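Local coordinates for protein CaaX farnesyltransferase alpha subunit Ram2 (PDB 4L9P) that probably serves as the alpha subunit of a protein prenyltransferase that attaches farnesyl, and perhaps geranylgeranyl, groups to CaaX proteins together with its beta subunit, at residues A[58-61]-A[62-65]; A[74-77]-A[78-82]; A[95-98]-A[99-103]; A[107-110]-A[111-114]. The protein carries 1 engineered substitution. All blocks are in the same frame, centred on the assembly; numbering follows the deposited sequence. Where two conformers were deposited one is given.

Contact 1 of 4, residues A[58-61]-A[62-65]; sequences SYLR and AVMA. With EDO (1,2-ethanediol), chain G.
L60 meets M64 one turn further along helix 51-65. The terminal methyl of M64 folds back over the leucine branch point, with M64 CE 3.7 Å from L60 CG, and the sulfur follows at 3.9 Å (M64 SD to L60 CG). A bend at the last torsion of M64 (chi3 -53°) gives the thioether this hooked shape. L60 CD1 also lies 4.0 Å from V63 CG2, the two side chains crossing at about a right angle. The backbone bonds of the helix run alongside, M64 N to L60 O at 2.9 Å. Y93 of helix 88-100 covers L60, V63 and M64, while L76 of helix 71-83 packs on L60 and V63.

R61 faces the partner subunit. Its NH1 donates to O1 of a 1,2-ethanediol, probably from the crystallisation liquor, with R61 NH1 2.8 Å from that O1; the diol is also bonded to D148 of the beta subunit Ram1. Further out, NE is held by I31 O and NH1 also reaches H194 O of Ram1. Hydrogen bonds thus fix the guanidinium from several directions, and this helix turn joins the beta subunit both by polar bonds and by packing of M64 on G195 of Ram1.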
loop_
_atom_site.group_PDB
_atom_site.type_symbol
_atom_site.label_atom_id
_atom_site.label_comp_id
_atom_site.label_asym_id
_atom_site.label_seq_id
_atom_site.Cartn_x
_atom_site.Cartn_y
_atom_site.Cartn_z
ATOM N N SER A 58 17.363 -27.365 4.275
ATOM C CA SER A 58 17.953 -27.930 5.483
ATOM C C SER A 58 19.481 -27.671 5.539
ATOM O O SER A 58 20.040 -27.380 6.607
ATOM C CB SER A 58 17.600 -29.423 5.583
ATOM O OG SER A 58 16.176 -29.605 5.607
ATOM N N TYR A 59 20.142 -27.709 4.391
ATOM C CA TYR A 59 21.564 -27.304 4.345
ATOM C C TYR A 59 21.705 -25.787 4.562
ATOM O O TYR A 59 22.649 -25.333 5.198
ATOM C CB TYR A 59 22.239 -27.749 3.001
ATOM C CG TYR A 59 22.701 -29.186 3.103
ATOM C CD1 TYR A 59 21.841 -30.236 2.821
ATOM C CD2 TYR A 59 23.938 -29.471 3.623
ATOM C CE1 TYR A 59 22.262 -31.588 2.975
ATOM C CE2 TYR A 59 24.334 -30.794 3.800
ATOM C CZ TYR A 59 23.499 -31.808 3.459
ATOM O OH TYR A 59 23.883 -33.144 3.602
ATOM N N LEU A 60 20.740 -24.982 4.063
ATOM C CA LEU A 60 20.840 -23.549 4.288
ATOM C C LEU A 60 20.727 -23.222 5.794
ATOM O O LEU A 60 21.471 -22.365 6.322
ATOM C CB LEU A 60 19.716 -22.829 3.486
ATOM C CG LEU A 60 19.901 -21.299 3.591
ATOM C CD1 LEU A 60 21.140 -20.821 2.847
ATOM C CD2 LEU A 60 18.642 -20.527 3.106
ATOM N N ARG A 61 19.827 -23.902 6.483
ATOM C CA ARG A 61 19.724 -23.682 7.925
ATOM C C ARG A 61 21.081 -23.947 8.599
ATOM O O ARG A 61 21.511 -23.185 9.457
ATOM C CB ARG A 61 18.658 -24.585 8.572
ATOM C CG ARG A 61 17.267 -24.009 8.433
ATOM C CD ARG A 61 16.238 -24.793 9.291
ATOM N NE ARG A 61 15.907 -25.989 8.558
ATOM C CZ ARG A 61 14.937 -26.127 7.661
ATOM N NH1 ARG A 61 14.026 -25.171 7.411
ATOM N NH2 ARG A 61 14.861 -27.284 7.053
ATOM N N ALA A 62 21.760 -25.017 8.190
ATOM C CA ALA A 62 23.035 -25.345 8.805
ATOM C C ALA A 62 24.114 -24.318 8.504
ATOM O O ALA A 62 24.875 -23.934 9.395
ATOM C CB ALA A 62 23.498 -26.761 8.319
ATOM N N VAL A 63 24.259 -23.910 7.245
ATOM C CA VAL A 63 25.292 -22.931 6.941
ATOM C C VAL A 63 25.033 -21.593 7.628
ATOM O O VAL A 63 25.971 -20.946 8.098
ATOM C CB VAL A 63 25.628 -22.776 5.421
ATOM C CG1 VAL A 63 26.300 -24.051 4.927
ATOM C CG2 VAL A 63 24.409 -22.455 4.573
ATOM N N MET A 64 23.761 -21.158 7.654
ATOM C CA MET A 64 23.504 -19.881 8.277
ATOM C C MET A 64 23.739 -19.948 9.802
ATOM O O MET A 64 24.251 -19.002 10.398
ATOM C CB MET A 64 22.071 -19.449 7.965
ATOM C CG MET A 64 21.885 -19.084 6.486
ATOM S SD MET A 64 20.274 -18.371 6.111
ATOM C CE MET A 64 19.183 -19.593 6.784
ATOM N N ALA A 65 23.370 -21.060 10.424
ATOM C CA ALA A 65 23.616 -21.233 11.848
ATOM C C ALA A 65 25.131 -21.170 12.181
ATOM O O ALA A 65 25.526 -20.688 13.252
ATOM C CB ALA A 65 23.023 -22.579 12.325
HETATM C C1 EDO G . 11.533 -25.715 4.181
HETATM O O1 EDO G . 12.687 -25.726 5.016
HETATM C C2 EDO G . 10.725 -24.465 4.409
HETATM O O2 EDO G . 11.513 -23.272 4.238
#

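Contact 2 of 4, residues A[74-77]-A[78-82]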
loop_
_atom_site.group_PDB
_atom_site.type_symbol
_atom_site.label_atom_id
_atom_site.label_comp_id
_atom_site.label_asym_id
_atom_site.label_seq_id
_atom_site.Cartn_x
_atom_site.Cartn_y
_atom_site.Cartn_z
ATOM N N LEU A 74 27.573 -20.015 -1.212
ATOM C CA LEU A 74 27.127 -19.110 -2.269
ATOM C C LEU A 74 26.352 -19.873 -3.363
ATOM O O LEU A 74 25.257 -19.469 -3.773
ATOM C CB LEU A 74 28.314 -18.300 -2.825
ATOM C CG LEU A 74 27.977 -17.262 -3.917
ATOM C CD1 LEU A 74 27.070 -16.134 -3.337
ATOM C CD2 LEU A 74 29.291 -16.692 -4.493
ATOM N N ARG A 75 26.866 -20.997 -3.828
ATOM C CA ARG A 75 26.185 -21.849 -4.815
ATOM C C ARG A 75 24.838 -22.360 -4.270
ATOM O O ARG A 75 23.815 -22.327 -4.973
ATOM C CB ARG A 75 27.055 -23.061 -5.167
ATOM C CG ARG A 75 28.270 -22.726 -6.002
ATOM C CD ARG A 75 28.912 -24.018 -6.625
ATOM N NE ARG A 75 29.070 -25.133 -5.674
ATOM C CZ ARG A 75 30.129 -25.331 -4.883
ATOM N NH1 ARG A 75 31.185 -24.510 -4.928
ATOM N NH2 ARG A 75 30.138 -26.384 -4.064
ATOM N N LEU A 76 24.795 -22.658 -2.981
ATOM C CA LEU A 76 23.551 -23.114 -2.356
ATOM C C LEU A 76 22.485 -21.991 -2.426
ATOM O O LEU A 76 21.305 -22.236 -2.714
ATOM C CB LEU A 76 23.826 -23.448 -0.883
ATOM C CG LEU A 76 22.583 -23.805 -0.051
ATOM C CD1 LEU A 76 21.754 -24.965 -0.637
ATOM C CD2 LEU A 76 22.955 -24.098 1.397
ATOM N N THR A 77 22.894 -20.776 -2.113
ATOM C CA THR A 77 21.910 -19.676 -2.213
ATOM C C THR A 77 21.387 -19.507 -3.645
ATOM O O THR A 77 20.200 -19.230 -3.812
ATOM C CB THR A 77 22.467 -18.326 -1.721
ATOM O OG1 THR A 77 23.510 -17.798 -2.583
ATOM C CG2 THR A 77 22.886 -18.369 -0.246
ATOM N N GLY A 78 22.217 -19.692 -4.653
ATOM C CA GLY A 78 21.754 -19.569 -6.025
ATOM C C GLY A 78 20.774 -20.693 -6.369
ATOM O O GLY A 78 19.780 -20.466 -7.101
ATOM N N ASP A 79 21.042 -21.894 -5.820
ATOM C CA ASP A 79 20.154 -23.033 -6.079
ATOM C C ASP A 79 18.753 -22.763 -5.446
ATOM O O ASP A 79 17.691 -22.959 -6.078
ATOM C CB ASP A 79 20.784 -24.298 -5.472
ATOM C CG ASP A 79 20.063 -25.557 -5.879
ATOM O OD1 ASP A 79 19.340 -25.552 -6.898
ATOM O OD2 ASP A 79 20.240 -26.550 -5.189
ATOM N N ILE A 80 18.753 -22.287 -4.210
ATOM C CA ILE A 80 17.481 -22.021 -3.551
ATOM C C ILE A 80 16.738 -20.901 -4.264
ATOM O O ILE A 80 15.535 -20.977 -4.440
ATOM C CB ILE A 80 17.677 -21.671 -2.061
ATOM C CG1 ILE A 80 18.121 -22.987 -1.339
ATOM C CG2 ILE A 80 16.335 -21.154 -1.451
ATOM C CD1 ILE A 80 18.567 -22.806 0.063
ATOM N N ILE A 81 17.445 -19.861 -4.669
ATOM C CA ILE A 81 16.824 -18.783 -5.462
ATOM C C ILE A 81 16.212 -19.285 -6.762
ATOM O O ILE A 81 15.121 -18.788 -7.152
ATOM C CB ILE A 81 17.838 -17.609 -5.700
ATOM C CG1 ILE A 81 18.014 -16.859 -4.381
ATOM C CG2 ILE A 81 17.368 -16.662 -6.846
ATOM C CD1 ILE A 81 19.250 -15.912 -4.346
ATOM N N SER A 82 16.861 -20.262 -7.400
ATOM C CA SER A 82 16.284 -20.850 -8.629
ATOM C C SER A 82 14.949 -21.544 -8.333
ATOM O O SER A 82 14.070 -21.577 -9.184
ATOM C CB SER A 82 17.279 -21.819 -9.306
ATOM O OG SER A 82 17.278 -23.114 -8.722
#
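L76 has CG opposite its backbone N (chi1 174°), and this swings CD1 along the helix to meet I80, with L76 CD1 3.9 Å from I80 CD1; the two side chains approach at a slant. T77 places its hydroxyl between its own backbone N and carbonyl carbon (chi1 68°), which turns OG1 back toward the preceding turn, where T77 OG1 donates to L74 O at 2.7 Å.

L74 O therefore accepts twice: from the hydroxyl, and from G78 N at 3.2 Å. The C=O...donor angle is only 129° for T77 OG1, so the hydroxyl arrives at a more bent angle than G78 N, and the amide keeps its place in the helical ladder. The next rungs are regular, with D79 N to R75 O at 2.9 Å and I80 N to L76 O at 3.0 Å. I81 CG1 lies 3.3 Å from T77 O, which also accepts from I81 N. S82, five residues after T77, uses its hydroxyl in the same way, S82 OG donating to D79 O at 2.7 Å.

Helix 71-83 is part of a prenyltransferase alpha-subunit repeat, of the TPR clan, and packs against helices 51-65 and 88-100. A56 of helix 51-65 touches I80, whereas V90 of helix 88-100 touches T77 and I81. T77 OG1 is also hydrogen-bonded to R94. Its hydroxyl thus links a backbone carbonyl within the helix to an arginine of the next helix, meeting the polar needs of a buried threonine amid apolar packing.

Contact 3 of 4, residues A[95-98]-A[99-103]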
loop_
_atom_site.group_PDB
_atom_site.type_symbol
_atom_site.label_atom_id
_atom_site.label_comp_id
_atom_site.label_asym_id
_atom_site.label_seq_id
_atom_site.Cartn_x
_atom_site.Cartn_y
_atom_site.Cartn_z
ATOM N N ALA A 95 24.003 -11.876 -0.036
ATOM C CA ALA A 95 24.766 -10.664 -0.092
ATOM C C ALA A 95 25.889 -10.657 0.957
ATOM O O ALA A 95 26.991 -10.161 0.677
ATOM C CB ALA A 95 23.847 -9.432 0.126
ATOM N N LYS A 96 25.603 -11.178 2.146
ATOM C CA LYS A 96 26.682 -11.289 3.167
ATOM C C LYS A 96 27.861 -12.075 2.618
ATOM O O LYS A 96 29.013 -11.633 2.769
ATOM C CB LYS A 96 26.164 -11.998 4.401
ATOM C CG LYS A 96 25.214 -11.183 5.236
ATOM C CD LYS A 96 24.846 -12.048 6.473
ATOM C CE LYS A 96 23.963 -11.307 7.455
ATOM N NZ LYS A 96 23.776 -12.204 8.646
ATOM N N ILE A 97 27.593 -13.202 1.964
ATOM C CA ILE A 97 28.691 -14.044 1.444
ATOM C C ILE A 97 29.464 -13.295 0.354
ATOM O O ILE A 97 30.684 -13.280 0.351
ATOM C CB ILE A 97 28.154 -15.343 0.832
ATOM C CG1 ILE A 97 27.424 -16.181 1.888
ATOM C CG2 ILE A 97 29.330 -16.135 0.204
ATOM C CD1 ILE A 97 26.570 -17.308 1.315
ATOM N N LEU A 98 28.795 -12.628 -0.572
ATOM C CA LEU A 98 29.463 -11.933 -1.658
ATOM C C LEU A 98 30.426 -10.907 -1.111
ATOM O O LEU A 98 31.542 -10.820 -1.584
ATOM C CB LEU A 98 28.412 -11.205 -2.518
ATOM C CG LEU A 98 27.519 -12.135 -3.327
ATOM C CD1 LEU A 98 26.311 -11.300 -3.858
ATOM C CD2 LEU A 98 28.294 -12.711 -4.503
ATOM N N PHE A 99 29.995 -10.111 -0.131
ATOM C CA PHE A 99 30.905 -9.135 0.447
ATOM C C PHE A 99 32.039 -9.797 1.262
ATOM O O PHE A 99 33.222 -9.414 1.116
ATOM C CB PHE A 99 30.113 -8.123 1.240
ATOM C CG PHE A 99 29.419 -7.137 0.373
ATOM C CD1 PHE A 99 30.139 -6.101 -0.263
ATOM C CD2 PHE A 99 28.056 -7.213 0.166
ATOM C CE1 PHE A 99 29.482 -5.168 -1.095
ATOM C CE2 PHE A 99 27.409 -6.274 -0.637
ATOM C CZ PHE A 99 28.119 -5.272 -1.267
ATOM N N ALA A 100 31.703 -10.812 2.075
ATOM C CA ALA A 100 32.734 -11.459 2.911
ATOM C C ALA A 100 33.833 -12.120 2.080
ATOM O O ALA A 100 35.021 -12.136 2.481
ATOM C CB ALA A 100 32.081 -12.449 3.793
ATOM N N LEU A 101 33.500 -12.660 0.929
ATOM C CA LEU A 101 34.499 -13.338 0.094
ATOM C C LEU A 101 35.147 -12.428 -0.941
ATOM O O LEU A 101 36.027 -12.875 -1.697
ATOM C CB LEU A 101 33.877 -14.525 -0.632
ATOM C CG LEU A 101 33.322 -15.623 0.263
ATOM C CD1 LEU A 101 32.787 -16.754 -0.618
ATOM C CD2 LEU A 101 34.385 -16.141 1.256
ATOM N N GLY A 102 34.747 -11.153 -0.975
ATOM C CA GLY A 102 35.289 -10.253 -1.975
ATOM C C GLY A 102 34.969 -10.734 -3.374
ATOM O O GLY A 102 35.818 -10.643 -4.277
ATOM N N LYS A 103 33.746 -11.248 -3.585
ATOM C CA LYS A 103 33.400 -11.722 -4.933
ATOM C C LYS A 103 33.316 -10.552 -5.925
ATOM O O LYS A 103 33.035 -9.385 -5.559
ATOM C CB LYS A 103 32.009 -12.394 -4.876
ATOM C CG LYS A 103 31.991 -13.636 -3.961
ATOM C CD LYS A 103 33.031 -14.740 -4.442
ATOM C CE LYS A 103 32.670 -15.248 -5.872
ATOM N NZ LYS A 103 33.701 -16.218 -6.419
HETATM O O HOH W 1 32.453 -8.328 -2.938
#
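The F99 ring has A95 O at its edge, near the ring plane, with F99 CD2 3.2 Å from A95 O. The same oxygen accepts the backbone bond from F99 N at 3.1 Å, which is nearly straight (172° at the hydrogen), so one carbonyl meets both the amide and the aromatic rim of the residue a turn later. The carbonyl carbon of L98 lies oblique to the ring. Beyond the two segments, V131 of helix 123-133 and L105 of helix 105-118 pack against F99.

Away from the ring, I97 and L101 run side by side and point the same way, with I97 CG2 3.6 Å from L101 CD1. The methyl reaches forward because CG2 stands opposite the backbone N of I97.

Helix 88-100 ends here in a Schellman motif. G102 takes a positive phi (61°), a conformation that suits glycine, and the chain turns back so that K103 N donates to L98 O at 3.0 Å, in the carbonyl plane. A water also donates to L98 O and bridges it to K103 O, 2.9 Å from the water. The reversal carries the aliphatic part of K103 across L98 at about a right angle, with K103 CB 3.7 Å from L98 CD2, an apolar contact across the helix end. Bends at chi2 and chi3 then lead the lysine chain off to its salt bridge with E71. L74 of helix 71-83 packs on both L98 and K103, while H128 and L132 of helix 123-133 touch L98.

Contact 4 of 4, residues A[107-110]-A[111-114]; sequences EEIE and WLNK
E108 and W111 lie side by side and point the same way. From CB, the E108 chain runs to CG opposite the backbone N and bends at chi2 (71°), which brings the carboxylate beside the six-membered part of the indole. There E108 CD is 3.7 Å from W111 CE3. At the tip, E108 OE2 is 3.4 Å from W111 CZ3. The carboxylate and ring planes are 25° apart. Both oxygens have polar partners elsewhere: OE1 forms a salt bridge with R94, and OE2 is hydrogen-bonded to H128. R94 also makes a cation-pi contact with W111, so its positive charge probably offsets the carboxylate's placement beside an aromatic ring.

On another side of the helix, one of the two conformers of E110 runs alongside N113, their flat ends 82° apart. In that conformer a water joins them, donating to E110 OE2 at 3.0 Å and accepting from N113 ND2 at 2.9 Å; for the other conformer the bridge is doubtful. N113 OD1 is hydrogen-bonded to R129.

Helix 105-118 packs against helices 88-100 and 123-133. L98 and W91 of helix 88-100 touch E108 and L112, respectively, while R129 and L132 of helix 123-133 cover I109.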
loop_
_atom_site.group_PDB
_atom_site.type_symbol
_atom_site.label_atom_id
_atom_site.label_comp_id
_atom_site.label_asym_id
_atom_site.label_seq_id
_atom_site.Cartn_x
_atom_site.Cartn_y
_atom_site.Cartn_z
ATOM N N GLU A 107 30.242 -9.591 -11.982
ATOM C CA GLU A 107 29.712 -10.907 -12.340
ATOM C C GLU A 107 28.401 -11.208 -11.604
ATOM O O GLU A 107 27.478 -11.800 -12.189
ATOM C CB GLU A 107 30.751 -12.012 -12.068
ATOM C CG GLU A 107 31.870 -11.933 -13.074
ATOM C CD GLU A 107 32.957 -12.937 -12.821
ATOM O OE1 GLU A 107 32.891 -13.652 -11.775
ATOM O OE2 GLU A 107 33.891 -12.996 -13.680
ATOM N N GLU A 108 28.277 -10.761 -10.362
ATOM C CA GLU A 108 27.018 -10.908 -9.648
ATOM C C GLU A 108 25.905 -10.134 -10.351
ATOM O O GLU A 108 24.769 -10.683 -10.448
ATOM C CB GLU A 108 27.150 -10.473 -8.174
ATOM C CG GLU A 108 25.818 -10.519 -7.387
ATOM C CD GLU A 108 25.249 -11.915 -7.061
ATOM O OE1 GLU A 108 25.802 -12.956 -7.507
ATOM O OE2 GLU A 108 24.200 -11.983 -6.346
ATOM N N ILE A 109 26.161 -8.915 -10.792
ATOM C CA ILE A 109 25.114 -8.189 -11.515
ATOM C C ILE A 109 24.716 -8.903 -12.801
ATOM O O ILE A 109 23.518 -8.992 -13.100
ATOM C CB ILE A 109 25.531 -6.728 -11.787
ATOM C CG1 ILE A 109 25.557 -5.911 -10.467
ATOM C CG2 ILE A 109 24.642 -6.082 -12.839
ATOM C CD1 ILE A 109 24.171 -5.508 -9.933
ATOM N N GLU A 110 25.664 -9.468 -13.538
ATOM C CA GLU A 110 25.252 -10.160 -14.749
ATOM C C GLU A 110 24.386 -11.391 -14.410
ATOM O O GLU A 110 23.402 -11.681 -15.127
ATOM C CB GLU A 110 26.499 -10.499 -15.595
ATOM C CG GLU A 110 27.224 -9.224 -16.047
ATOM C CD GLU A 110 26.385 -8.319 -16.977
ATOM O OE1 GLU A 110 25.957 -8.835 -18.049
ATOM O OE2 GLU A 110 26.127 -7.125 -16.644
ATOM N N TRP A 111 24.679 -12.083 -13.311
ATOM C CA TRP A 111 23.790 -13.184 -12.860
ATOM C C TRP A 111 22.409 -12.625 -12.427
ATOM O O TRP A 111 21.348 -13.170 -12.822
ATOM C CB TRP A 111 24.459 -13.918 -11.704
ATOM C CG TRP A 111 23.571 -14.910 -11.043
ATOM C CD1 TRP A 111 23.349 -16.209 -11.441
ATOM C CD2 TRP A 111 22.791 -14.714 -9.856
ATOM N NE1 TRP A 111 22.449 -16.829 -10.565
ATOM C CE2 TRP A 111 22.115 -15.936 -9.583
ATOM C CE3 TRP A 111 22.611 -13.634 -8.987
ATOM C CZ2 TRP A 111 21.265 -16.080 -8.486
ATOM C CZ3 TRP A 111 21.764 -13.784 -7.901
ATOM C CH2 TRP A 111 21.089 -15.003 -7.675
ATOM N N LEU A 112 22.413 -11.541 -11.646
ATOM C CA LEU A 112 21.161 -10.965 -11.143
ATOM C C LEU A 112 20.280 -10.516 -12.303
ATOM O O LEU A 112 19.058 -10.682 -12.246
ATOM C CB LEU A 112 21.524 -9.777 -10.238
ATOM C CG LEU A 112 20.283 -9.172 -9.544
ATOM C CD1 LEU A 112 19.555 -10.168 -8.624
ATOM C CD2 LEU A 112 20.744 -7.916 -8.777
ATOM N N ASN A 113 20.883 -9.983 -13.366
ATOM C CA ASN A 113 20.074 -9.544 -14.506
ATOM C C ASN A 113 19.261 -10.721 -15.074
ATOM O O ASN A 113 18.101 -10.549 -15.483
ATOM C CB ASN A 113 20.960 -9.056 -15.644
ATOM C CG ASN A 113 21.610 -7.731 -15.371
ATOM O OD1 ASN A 113 21.271 -7.023 -14.412
ATOM N ND2 ASN A 113 22.598 -7.384 -16.199
ATOM N N LYS A 114 19.849 -11.906 -15.137
ATOM C CA LYS A 114 19.120 -13.076 -15.626
ATOM C C LYS A 114 17.962 -13.466 -14.719
ATOM O O LYS A 114 16.887 -13.852 -15.193
ATOM C CB LYS A 114 20.111 -14.283 -15.755
ATOM C CG LYS A 114 21.181 -14.024 -16.827
ATOM C CD LYS A 114 22.325 -15.053 -16.720
ATOM C CE LYS A 114 23.659 -14.530 -17.326
ATOM N NZ LYS A 114 24.865 -15.452 -17.330
HETATM O O HOH W 2 24.079 -4.905 -16.419
#

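The four contacts follow the chain in order, one on each of four successive helices: 51-65, 71-83, 88-100 and 105-118. Neighbours lie about 12 to 14 Å apart, centre to centre, and each touches the next, as where L60 CB meets I80 CD1 at 3.6 Å. Contacts 2 and 4 also touch, through I81 and W111, whereas contacts 1 and 4, about 24 Å apart between centres, do not. Contacts 2 and 3 belong to one prenyltransferase alpha-subunit repeat and contact 4 falls in the next, consistent with a stack of helical hairpins of the TPR clan. The series lies toward the chain's N-terminal end, where contact 1 also touches the beta subunit.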